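Local coordinates for protein CPn_0803/CP_1068/CPj0803/CpB0832 (Chlamydophila pneumoniae, PDB 3Q9D) that is of unknown function but, as a coiled-coil protein of the chlamydial CT_584-like family, may act at the needle tip of a type III secretion system, at residues A[140-145]-A[153-158]; A[66-71]-A[128-133]. All coordinates share one frame; numbering follows the deposited sequence.

Contact 1 of 2, residues A[140-145]-A[153-158]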
loop_
_atom_site.group_PDB
_atom_site.type_symbol
_atom_site.label_atom_id
_atom_site.label_comp_id
_atom_site.label_asym_id
_atom_site.label_seq_id
_atom_site.Cartn_x
_atom_site.Cartn_y
_atom_site.Cartn_z
ATOM N N ILE A 140 -7.204 -5.421 17.784
ATOM C CA ILE A 140 -6.010 -4.616 18.051
ATOM C C ILE A 140 -5.089 -5.413 18.957
ATOM O O ILE A 140 -5.553 -6.108 19.876
ATOM C CB ILE A 140 -6.357 -3.232 18.685
ATOM C CG1 ILE A 140 -5.096 -2.423 19.017
ATOM C CG2 ILE A 140 -7.184 -3.393 19.930
ATOM C CD1 ILE A 140 -5.413 -1.054 19.631
ATOM N N THR A 141 -3.786 -5.350 18.683
ATOM C CA THR A 141 -2.810 -5.942 19.595
ATOM C C THR A 141 -1.849 -4.845 20.031
ATOM O O THR A 141 -1.671 -3.859 19.318
ATOM C CB THR A 141 -1.966 -7.035 18.915
ATOM O OG1 THR A 141 -1.230 -6.456 17.830
ATOM C CG2 THR A 141 -2.843 -8.174 18.396
ATOM N N SER A 142 -1.209 -5.035 21.177
ATOM C CA SER A 142 -0.207 -4.093 21.666
ATOM C C SER A 142 0.911 -4.878 22.306
ATOM O O SER A 142 0.662 -5.860 23.001
ATOM C CB SER A 142 -0.795 -3.138 22.705
ATOM O OG SER A 142 -1.787 -2.288 22.138
ATOM N N ASP A 143 2.143 -4.463 22.054
ATOM C CA ASP A 143 3.291 -5.034 22.742
ATOM C C ASP A 143 4.068 -3.917 23.383
ATOM O O ASP A 143 4.468 -2.964 22.710
ATOM C CB ASP A 143 4.189 -5.778 21.779
ATOM C CG ASP A 143 3.502 -6.978 21.165
ATOM O OD1 ASP A 143 3.238 -7.954 21.905
ATOM O OD2 ASP A 143 3.232 -6.937 19.950
ATOM N N MET A 144 4.274 -4.029 24.686
ATOM C CA MET A 144 5.011 -3.015 25.400
ATOM C C MET A 144 6.503 -3.264 25.249
ATOM O O MET A 144 6.976 -4.385 25.407
ATOM C CB MET A 144 4.635 -3.019 26.882
ATOM C CG MET A 144 5.137 -1.801 27.638
ATOM S SD MET A 144 4.321 -1.644 29.244
ATOM C CE MET A 144 5.094 -3.011 30.112
ATOM N N LEU A 145 7.239 -2.203 24.950
ATOM C CA LEU A 145 8.685 -2.274 24.864
ATOM C C LEU A 145 9.269 -1.317 25.889
ATOM O O LEU A 145 8.892 -0.148 25.938
ATOM C CB LEU A 145 9.165 -1.895 23.465
ATOM C CG LEU A 145 8.402 -2.504 22.290
ATOM C CD1 LEU A 145 8.643 -1.693 21.034
ATOM C CD2 LEU A 145 8.813 -3.948 22.081
ATOM N N PHE A 153 4.506 1.394 23.274
ATOM C CA PHE A 153 3.658 0.303 22.826
ATOM C C PHE A 153 3.693 0.221 21.325
ATOM O O PHE A 153 3.505 1.233 20.646
ATOM C CB PHE A 153 2.222 0.542 23.285
ATOM C CG PHE A 153 2.071 0.548 24.775
ATOM C CD1 PHE A 153 1.898 -0.646 25.472
ATOM C CD2 PHE A 153 2.116 1.734 25.482
ATOM C CE1 PHE A 153 1.763 -0.649 26.855
ATOM C CE2 PHE A 153 1.985 1.734 26.875
ATOM C CZ PHE A 153 1.816 0.549 27.549
ATOM N N LEU A 154 3.951 -0.975 20.810
ATOM C CA LEU A 154 3.784 -1.241 19.384
ATOM C C LEU A 154 2.361 -1.758 19.189
ATOM O O LEU A 154 2.042 -2.903 19.535
ATOM C CB LEU A 154 4.813 -2.280 18.909
ATOM C CG LEU A 154 4.908 -2.616 17.413
ATOM C CD1 LEU A 154 6.095 -3.547 17.183
ATOM C CD2 LEU A 154 3.622 -3.266 16.870
ATOM N N ASN A 155 1.489 -0.894 18.687
ATOM C CA ASN A 155 0.089 -1.260 18.495
ATOM C C ASN A 155 -0.161 -1.698 17.071
ATOM O O ASN A 155 0.403 -1.125 16.137
ATOM C CB ASN A 155 -0.813 -0.078 18.828
ATOM C CG ASN A 155 -0.530 0.475 20.205
ATOM O OD1 ASN A 155 -0.868 -0.148 21.211
ATOM N ND2 ASN A 155 0.133 1.624 20.260
ATOM N N ARG A 156 -1.009 -2.708 16.902
ATOM C CA ARG A 156 -1.431 -3.099 15.565
ATOM C C ARG A 156 -2.946 -3.065 15.473
ATOM O O ARG A 156 -3.614 -3.744 16.226
ATOM C CB ARG A 156 -0.903 -4.509 15.227
ATOM C CG ARG A 156 0.594 -4.551 15.008
ATOM C CD ARG A 156 1.073 -6.005 14.847
ATOM N NE ARG A 156 2.526 -6.105 14.930
ATOM C CZ ARG A 156 3.347 -5.742 13.946
ATOM N NH1 ARG A 156 2.857 -5.249 12.810
ATOM N NH2 ARG A 156 4.658 -5.860 14.110
ATOM N N LEU A 157 -3.471 -2.270 14.546
ATOM C CA LEU A 157 -4.877 -2.029 14.245
ATOM C C LEU A 157 -5.353 -2.914 13.098
ATOM O O LEU A 157 -4.626 -2.840 12.107
ATOM C CB LEU A 157 -5.107 -0.556 13.904
ATOM C CG LEU A 157 -4.986 0.436 15.064
ATOM C CD1 LEU A 157 -6.181 0.317 15.999
ATOM C CD2 LEU A 157 -3.684 0.222 15.820
ATOM N N ALA A 158 -6.322 -3.823 13.214
ATOM C CA ALA A 158 -6.731 -4.649 12.080
ATOM C C ALA A 158 -8.176 -4.329 11.812
ATOM O O ALA A 158 -8.976 -4.244 12.753
ATOM C CB ALA A 158 -6.570 -6.160 12.410
HETATM O O HOH W 1 1.116 -5.483 18.749
HETATM O O HOH W 2 3.454 -7.391 17.254
#
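Met-144 and Phe-153 run abreast on one face of an antiparallel beta hairpin, whose strands 140-145 and 153-158 are joined through the hydrogen-bonded pairs Thr-141/Arg-156 and Asp-143/Leu-154. With CG anti to the backbone N (chi1 -168°) and chi2 also extended, the flexible thioether runs alongside the rigid ring, SD coming obliquely to Phe-153 CE1 at 3.6 Å, a Met-aromatic contact. Farther along this face, the branched Ile-140 sends CD1 to Leu-157 CD1 at 4.0 Å, two methyl bumps abutting. Between these apolar pairs the small Ser-142 makes room for the amide of Asn-155, and OG donates a short bond of 2.5 Å to OD1 in the carbonyl plane. His-180 of the second subunit also bonds this hydroxyl, while Asn-155 ND2 is held by Leu-167 and Thr-169 of the next strand.

The other face is more polar. Thr-141 OG1 packs 3.3 Å from Arg-156 CB, and Leu-154 CD2 lies against one face of the guanidinium, offset toward its rim. Asp-143 OD2, salt-bridged to Arg-72 of the third subunit, stays 5.1 Å from Arg-156 NE; a water bridges them, donating to OD2 at 2.7 Å and accepting from NE at 2.8 Å.

Contact 2 of 2, residues A[66-71]-A[128-133]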
loop_
_atom_site.group_PDB
_atom_site.type_symbol
_atom_site.label_atom_id
_atom_site.label_comp_id
_atom_site.label_asym_id
_atom_site.label_seq_id
_atom_site.Cartn_x
_atom_site.Cartn_y
_atom_site.Cartn_z
ATOM N N ILE A 66 -9.911 -11.439 -0.515
ATOM C CA ILE A 66 -11.255 -10.860 -0.595
ATOM C C ILE A 66 -11.117 -9.337 -0.566
ATOM O O ILE A 66 -10.330 -8.804 0.201
ATOM C CB ILE A 66 -12.160 -11.327 0.574
ATOM C CG1 ILE A 66 -12.386 -12.835 0.475
ATOM C CG2 ILE A 66 -13.517 -10.617 0.558
ATOM C CD1 ILE A 66 -13.211 -13.413 1.632
ATOM N N GLY A 67 -11.882 -8.647 -1.401
ATOM C CA GLY A 67 -11.909 -7.194 -1.388
ATOM C C GLY A 67 -13.339 -6.694 -1.455
ATOM O O GLY A 67 -14.307 -7.445 -1.264
ATOM N N TYR A 68 -13.480 -5.415 -1.762
ATOM C CA TYR A 68 -14.769 -4.754 -1.711
ATOM C C TYR A 68 -15.591 -5.096 -2.932
ATOM O O TYR A 68 -16.783 -4.844 -2.954
ATOM C CB TYR A 68 -14.585 -3.215 -1.563
ATOM C CG TYR A 68 -14.070 -2.856 -0.181
ATOM C CD1 TYR A 68 -14.933 -2.379 0.803
ATOM C CD2 TYR A 68 -12.742 -3.063 0.157
ATOM C CE1 TYR A 68 -14.475 -2.078 2.076
ATOM C CE2 TYR A 68 -12.266 -2.751 1.433
ATOM C CZ TYR A 68 -13.146 -2.265 2.385
ATOM O OH TYR A 68 -12.702 -1.979 3.657
ATOM N N THR A 69 -14.969 -5.673 -3.953
ATOM C CA THR A 69 -15.753 -6.063 -5.112
ATOM C C THR A 69 -16.170 -7.550 -5.096
ATOM O O THR A 69 -16.910 -7.994 -5.980
ATOM C CB THR A 69 -14.992 -5.847 -6.438
ATOM O OG1 THR A 69 -13.820 -6.662 -6.441
ATOM C CG2 THR A 69 -14.608 -4.371 -6.644
ATOM N N THR A 70 -15.660 -8.300 -4.132
ATOM C CA THR A 70 -15.744 -9.760 -4.168
ATOM C C THR A 70 -17.178 -10.280 -4.019
ATOM O O THR A 70 -17.576 -11.239 -4.707
ATOM C CB THR A 70 -14.853 -10.391 -3.096
ATOM O OG1 THR A 70 -13.505 -9.959 -3.299
ATOM C CG2 THR A 70 -14.929 -11.958 -3.140
ATOM N N PHE A 71 -17.971 -9.653 -3.159
ATOM C CA PHE A 71 -19.352 -10.110 -3.051
ATOM C C PHE A 71 -20.109 -9.910 -4.357
ATOM O O PHE A 71 -20.835 -10.790 -4.827
ATOM C CB PHE A 71 -20.114 -9.423 -1.916
ATOM C CG PHE A 71 -21.499 -9.970 -1.760
ATOM C CD1 PHE A 71 -21.685 -11.248 -1.261
ATOM C CD2 PHE A 71 -22.596 -9.257 -2.193
ATOM C CE1 PHE A 71 -22.963 -11.784 -1.128
ATOM C CE2 PHE A 71 -23.889 -9.785 -2.081
ATOM C CZ PHE A 71 -24.069 -11.052 -1.559
ATOM N N LYS A 128 -19.394 -10.346 1.961
ATOM C CA LYS A 128 -20.574 -9.505 2.162
ATOM C C LYS A 128 -20.334 -8.526 3.322
ATOM O O LYS A 128 -20.669 -7.353 3.222
ATOM C CB LYS A 128 -21.803 -10.376 2.440
ATOM C CG LYS A 128 -23.137 -9.619 2.386
ATOM C CD LYS A 128 -24.300 -10.623 2.449
ATOM C CE LYS A 128 -25.645 -9.941 2.265
ATOM N NZ LYS A 128 -26.627 -10.804 1.541
ATOM N N ASP A 129 -19.697 -9.012 4.389
ATOM C CA ASP A 129 -19.361 -8.165 5.533
ATOM C C ASP A 129 -18.420 -7.029 5.135
ATOM O O ASP A 129 -18.607 -5.888 5.566
ATOM C CB ASP A 129 -18.733 -8.988 6.667
ATOM C CG ASP A 129 -18.993 -8.389 8.049
ATOM O OD1 ASP A 129 -20.024 -7.711 8.240
ATOM O OD2 ASP A 129 -18.171 -8.611 8.953
ATOM N N ILE A 130 -17.417 -7.337 4.311
ATOM C CA ILE A 130 -16.429 -6.342 3.884
ATOM C C ILE A 130 -17.111 -5.251 3.031
ATOM O O ILE A 130 -16.927 -4.035 3.231
ATOM C CB ILE A 130 -15.264 -7.044 3.125
ATOM C CG1 ILE A 130 -14.413 -7.873 4.122
ATOM C CG2 ILE A 130 -14.430 -6.027 2.359
ATOM C CD1 ILE A 130 -13.289 -8.704 3.479
ATOM N N HIS A 131 -17.927 -5.708 2.095
ATOM C CA HIS A 131 -18.783 -4.835 1.300
ATOM C C HIS A 131 -19.557 -3.843 2.194
ATOM O O HIS A 131 -19.706 -2.663 1.862
ATOM C CB HIS A 131 -19.751 -5.707 0.491
ATOM C CG HIS A 131 -20.532 -4.964 -0.542
ATOM N ND1 HIS A 131 -20.905 -3.644 -0.393
ATOM C CD2 HIS A 131 -21.018 -5.355 -1.743
ATOM C CE1 HIS A 131 -21.586 -3.259 -1.455
ATOM N NE2 HIS A 131 -21.673 -4.282 -2.290
ATOM N N GLU A 132 -20.027 -4.320 3.334
ATOM C CA GLU A 132 -20.877 -3.514 4.205
ATOM C C GLU A 132 -20.096 -2.680 5.208
ATOM O O GLU A 132 -20.441 -1.528 5.437
ATOM C CB GLU A 132 -21.881 -4.422 4.928
ATOM C CG GLU A 132 -22.814 -5.091 3.942
ATOM C CD GLU A 132 -23.708 -6.150 4.564
ATOM O OE1 GLU A 132 -23.373 -6.656 5.662
ATOM O OE2 GLU A 132 -24.749 -6.471 3.941
ATOM N N ARG A 133 -19.038 -3.258 5.788
ATOM C CA ARG A 133 -18.321 -2.641 6.908
ATOM C C ARG A 133 -16.830 -3.024 6.973
ATOM O O ARG A 133 -16.253 -3.135 8.056
ATOM C CB ARG A 133 -19.007 -3.016 8.224
ATOM C CG ARG A 133 -19.296 -4.492 8.356
ATOM C CD ARG A 133 -20.208 -4.760 9.556
ATOM N NE ARG A 133 -19.489 -4.412 10.774
ATOM C CZ ARG A 133 -18.613 -5.218 11.372
ATOM N NH1 ARG A 133 -18.375 -6.441 10.887
ATOM N NH2 ARG A 133 -17.986 -4.801 12.463
#
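Lys-128 lays its aliphatic chain over one face of the Phe-71 ring, both side chains heading out together. Its CB starts 3.8 Å from Phe-71 CD1. A chi1 of -168° turns CG away from the backbone N, and CG then stands 4.2 Å from the centroid of the Phe-71 ring and only 11° off the ring normal, a CH-pi contact. CD follows at 4.0 Å from Phe-71 CE1. CE carries on past the end of the ring, with Phe-71 CZ its nearest ring atom though just beyond close contact, and a bend at chi4 then brings NZ back to 4.0 Å from Phe-71 CZ. Lysine suits this place because its first three methylenes cover the aromatic face while the ammonium is carried to the ring's far end. One helical turn on, the edge of the His-131 ring meets the root of the phenylalanine, with CD2 4.2 Å from Phe-71 CB.

Phe-71 follows a type I beta turn, Gly-67 to Thr-70, which leads into helix 70-82 and sets it against the end part of helix 107-133. The turn is braced by an almost straight bond of 2.8 Å from Gly-67 N to Thr-70 OG1.

Ile-130 wedges between Ile-66 and the Tyr-68 ring, and its two branches part. CG2 sits over the centre of the Tyr-68 ring, 3.8 Å from the centroid and 3° off the normal, so a methyl stands squarely over the flat face, a CH-pi contact. The phenol, long enough to reach past the isoleucine, bonds through OH to Asp-161. The other branch ends in CD1, pressed tightly against Ile-66 CG2 at 3.5 Å.

In the fold
Both segments of contact 2 precede contact 1 in the chain, and strand 137-147, which supplies 140-145, is the next element after helix 107-133, which supplies 128-133, a short link away. The two centres are about 26 Å apart and the nearest atoms about 9 Å, so within one chain the contacts do not touch. The assembly of six chains brings them together instead. Arg-156 of contact 1 packs on Tyr-68 of the third subunit, and Ala-158 on its Thr-69; seen from contact 2, the same two residues, Tyr-68 and Thr-69, receive Arg-156 and Ala-158 of the fourth subunit. The turn of one copy thus meets the hairpin of another, and Glu-164 of the fourth subunit adds hydrogen bonds to Tyr-68 N and Thr-69 OG1.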